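Local coordinates for putative cell wall hydrolase phosphatase-associated protein (Clostridioides difficile, PDB 7CFL) that acts as an autolysin, probably hydrolysing cell-wall peptides through its NlpC/P60 cysteine-peptidase domain, the part of the longer protein modelled here, at residues S56-R59 against D63-K66; G104-A109 against S125-R130. All coordinates share one frame; numbering follows the deposited sequence.

The two contacts lie on opposite sides of the chain's centre, about 19 Å apart between centres; they are built from different segments, yet both pack side chains on strand 81-84. Contact 1 is local and partly buried: the loop 56-59 meets the segment 63-66 on the short helix 61-64, and a buried glutamine amide ties the turn to helix 41-53. Contact 2 spans more chain and is wholly buried where it touches, setting strand 105-110 of the antiparallel sheet against helix 125-128. Its chemistry is mostly aromatic. Contact 1 relies on an amide hydrogen bond and proline packing; contact 2 packs a methyl and a phenol oxygen against a histidine that is bonded to a second histidine.

Contact 1: S56-R59 against D63-K66; sequences SIPR and DQSK
In the turn that leads from the loop after helix 41-53 into the short helix 61-64, Q64 reaches back to P58 and I57. The bond across the turn runs from Q64 NE2 to P58 O, 2.9 Å long and somewhat bent, with 148° at the hydrogen; the nitrogen stands 22° out of the carbonyl plane. Q64 can make this reach because its chain is extended beyond CG (chi2 -173°), which carries the amide out to the P58 carbonyl. The delta methyl of I57, CD1, covers one flat side of the amide, 3.4 Å from Q64 CD and about as far from both the nitrogen and the oxygen. The rest of the amide is spoken for by helix 41-53, with S42 O as a second acceptor for NE2 and T45 OG1 bonded to OE1. Three hydrogen bonds therefore grip this buried amide, to P58 O, S42 O and T45 OG1; they fix its rotation and fasten the turn to the first part of helix 41-53, the helix that typically bears the nucleophilic cysteine near its N-terminal end in NlpC/P60 peptidases.

P58 supplies the apolar side of the turn. Its CB lies 3.6 Å from D63 CB, and CG rests against the backbone, 3.7 Å from D63 O. That same carbonyl accepts K66 N at 2.9 Å, while K66 NZ and D63 OD1 form a long salt bridge at 3.7 Å. R59 turns the other way: its CB points away from the helix, and its guanidinium is held by salt bridges to E34 and D40, beside a bound citrate that probably came from the crystallisation liquor.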
# COMPACT_ATOMS: atom_id res chain seq x y z
N SER A 56 -8.23 -1.42 -11.73
CA SER A 56 -6.93 -1.93 -12.24
C SER A 56 -5.84 -0.92 -11.94
O SER A 56 -5.94 0.25 -12.43
CB SER A 56 -7.00 -2.23 -13.72
OG SER A 56 -8.02 -3.17 -14.00
N ILE A 57 -4.84 -1.31 -11.14
CA ILE A 57 -3.61 -0.50 -10.94
C ILE A 57 -2.41 -1.29 -11.46
O ILE A 57 -2.48 -2.55 -11.57
CB ILE A 57 -3.45 -0.06 -9.47
CG1 ILE A 57 -2.96 -1.19 -8.58
CG2 ILE A 57 -4.74 0.59 -8.97
CD1 ILE A 57 -2.92 -0.88 -7.10
N PRO A 58 -1.29 -0.60 -11.73
CA PRO A 58 -0.04 -1.26 -12.13
C PRO A 58 0.46 -2.31 -11.14
O PRO A 58 0.10 -2.30 -9.99
CB PRO A 58 0.99 -0.11 -12.20
CG PRO A 58 0.14 1.11 -12.53
CD PRO A 58 -1.16 0.87 -11.79
N ARG A 59 1.27 -3.23 -11.66
CA ARG A 59 1.82 -4.35 -10.86
C ARG A 59 2.82 -3.89 -9.82
O ARG A 59 2.66 -4.36 -8.69
CB ARG A 59 2.45 -5.41 -11.77
CG ARG A 59 3.09 -6.57 -11.01
CD ARG A 59 2.10 -7.28 -10.10
NE ARG A 59 2.67 -8.36 -9.31
CZ ARG A 59 3.30 -8.22 -8.13
NH1 ARG A 59 3.49 -7.03 -7.57
NH2 ARG A 59 3.73 -9.32 -7.51
N ASP A 63 5.46 2.03 -10.40
CA ASP A 63 4.46 2.31 -11.47
C ASP A 63 3.13 2.71 -10.81
O ASP A 63 2.49 3.67 -11.28
CB ASP A 63 4.34 1.08 -12.39
CG ASP A 63 5.61 0.82 -13.20
OD1 ASP A 63 6.38 1.75 -13.36
OD2 ASP A 63 5.85 -0.34 -13.65
N GLN A 64 2.73 2.05 -9.72
CA GLN A 64 1.51 2.44 -8.97
C GLN A 64 1.68 3.90 -8.52
O GLN A 64 0.71 4.64 -8.61
CB GLN A 64 1.23 1.52 -7.79
CG GLN A 64 0.94 0.08 -8.19
CD GLN A 64 0.52 -0.67 -6.95
OE1 GLN A 64 0.41 -0.14 -5.85
NE2 GLN A 64 0.37 -1.98 -7.09
N SER A 65 2.90 4.29 -8.16
CA SER A 65 3.25 5.67 -7.71
C SER A 65 3.02 6.71 -8.80
O SER A 65 3.07 7.94 -8.45
CB SER A 65 4.69 5.73 -7.19
OG SER A 65 4.98 6.98 -6.58
N LYS A 66 2.91 6.32 -10.07
CA LYS A 66 2.75 7.28 -11.21
C LYS A 66 1.30 7.23 -11.72
O LYS A 66 1.05 7.79 -12.80
CB LYS A 66 3.74 6.91 -12.33
CG LYS A 66 5.21 7.06 -11.98
CD LYS A 66 6.15 6.75 -13.13
CE LYS A 66 6.69 5.33 -13.11
NZ LYS A 66 7.66 5.08 -14.20

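Contact 2: G104-A109 against S125-R130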
# COMPACT_ATOMS: atom_id res chain seq x y z
N GLY A 104 -3.34 7.95 10.24
CA GLY A 104 -1.94 7.60 9.89
C GLY A 104 -1.76 6.13 9.55
O GLY A 104 -0.69 5.81 9.04
N ASP A 105 -2.77 5.30 9.80
CA ASP A 105 -2.67 3.82 9.63
C ASP A 105 -2.71 3.48 8.14
O ASP A 105 -3.50 4.08 7.39
CB ASP A 105 -3.77 3.12 10.42
CG ASP A 105 -3.49 2.99 11.91
OD1 ASP A 105 -2.32 3.14 12.31
OD2 ASP A 105 -4.44 2.78 12.66
N MET A 106 -1.90 2.51 7.71
CA MET A 106 -2.08 1.88 6.39
C MET A 106 -2.08 0.36 6.58
O MET A 106 -1.45 -0.13 7.54
CB MET A 106 -0.95 2.23 5.42
CG MET A 106 0.45 1.85 5.93
SD MET A 106 1.69 2.17 4.69
CE MET A 106 3.18 1.74 5.56
N ILE A 107 -2.78 -0.30 5.70
CA ILE A 107 -2.68 -1.78 5.59
C ILE A 107 -1.71 -2.10 4.45
O ILE A 107 -1.81 -1.50 3.39
CB ILE A 107 -4.05 -2.45 5.47
CG1 ILE A 107 -3.94 -4.00 5.51
CG2 ILE A 107 -4.76 -2.01 4.20
CD1 ILE A 107 -5.25 -4.64 5.88
N HIS A 108 -0.87 -3.13 4.62
CA HIS A 108 0.17 -3.44 3.61
C HIS A 108 0.71 -4.84 3.83
O HIS A 108 0.58 -5.37 4.94
CB HIS A 108 1.31 -2.40 3.60
CG HIS A 108 2.07 -2.27 4.87
ND1 HIS A 108 3.46 -2.14 4.90
CD2 HIS A 108 1.68 -2.30 6.16
CE1 HIS A 108 3.86 -2.05 6.15
NE2 HIS A 108 2.79 -2.14 6.93
N ALA A 109 1.41 -5.31 2.83
CA ALA A 109 2.12 -6.60 2.91
C ALA A 109 3.56 -6.25 3.34
O ALA A 109 4.35 -5.80 2.48
CB ALA A 109 2.05 -7.22 1.57
N SER A 125 8.43 6.67 13.19
CA SER A 125 9.80 7.11 12.83
C SER A 125 10.27 6.36 11.58
O SER A 125 10.83 7.02 10.68
CB SER A 125 10.76 6.95 13.99
OG SER A 125 10.91 5.59 14.37
N TYR A 126 9.99 5.05 11.50
CA TYR A 126 10.46 4.19 10.38
C TYR A 126 9.88 4.68 9.05
O TYR A 126 10.69 4.97 8.13
CB TYR A 126 10.17 2.71 10.63
CG TYR A 126 10.74 1.78 9.58
CD1 TYR A 126 12.02 1.99 9.06
CD2 TYR A 126 10.03 0.68 9.12
CE1 TYR A 126 12.56 1.15 8.11
CE2 TYR A 126 10.56 -0.17 8.16
CZ TYR A 126 11.83 0.06 7.65
OH TYR A 126 12.36 -0.77 6.71
N TYR A 127 8.56 4.78 8.92
CA TYR A 127 7.90 5.09 7.62
C TYR A 127 8.00 6.59 7.27
O TYR A 127 8.21 6.89 6.09
CB TYR A 127 6.48 4.55 7.56
CG TYR A 127 6.42 3.04 7.60
CD1 TYR A 127 6.68 2.26 6.48
CD2 TYR A 127 6.14 2.39 8.78
CE1 TYR A 127 6.64 0.88 6.54
CE2 TYR A 127 6.10 1.01 8.86
CZ TYR A 127 6.36 0.25 7.74
OH TYR A 127 6.33 -1.12 7.82
N SER A 128 7.87 7.49 8.24
CA SER A 128 7.64 8.93 7.96
C SER A 128 8.75 9.50 7.05
O SER A 128 8.43 10.17 6.04
CB SER A 128 7.50 9.73 9.22
OG SER A 128 7.02 11.03 8.92
N SER A 129 10.03 9.24 7.35
CA SER A 129 11.19 9.77 6.58
C SER A 129 11.27 9.15 5.16
O SER A 129 11.89 9.77 4.28
CB SER A 129 12.48 9.61 7.35
OG SER A 129 12.86 8.24 7.44
N ARG A 130 10.65 7.98 4.94
CA ARG A 130 10.71 7.25 3.65
C ARG A 130 9.50 7.59 2.76
O ARG A 130 9.52 7.21 1.56
CB ARG A 130 10.76 5.74 3.93
CG ARG A 130 12.01 5.30 4.68
CD ARG A 130 11.83 3.92 5.29
NE ARG A 130 11.63 2.93 4.26
CZ ARG A 130 10.77 1.91 4.31
NH1 ARG A 130 9.98 1.72 5.36
NH2 ARG A 130 10.70 1.07 3.29
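H108 ND1 is hydrogen-bonded to H96 NE2, and with H108 NE2 bonded to S120 OG both ring nitrogens have partners. Between them, H108 CE1 points toward the hydroxyl of Y127 from helix 125-128: Y127 OH sits 3.1 Å from CE1, at the edge of the imidazole and near its plane. This is a close approach of a ring carbon to oxygen, and not counted as a hydrogen bond. The two rings are set obliquely, their planes at 83° and their centroids 5.6 Å apart.

M106, two residues earlier on strand 105-110 and so on the same side of the sheet, fills the angle between them. Its chain runs out fully extended beyond CG (chi2 176°, chi3 177°) and brings the terminal methyl over the Y127 face, 3.8 Å from the ring centroid, in a CH-pi contact. The same CE stands 3.9 Å above the plane of the H108 ring, over its centre. On the opposite face of Y127 lies Y126 CD2, so the ring lies between a methyl from the sheet and its neighbour in the sequence.

Paired histidines of this kind are consistent with the Cys-His-His site of NlpC/P60 peptidases, where the second histidine probably orients the first. Here two hydrogen bonds, a methyl over one face and a phenol oxygen at the edge together restrict how the H108 ring can turn.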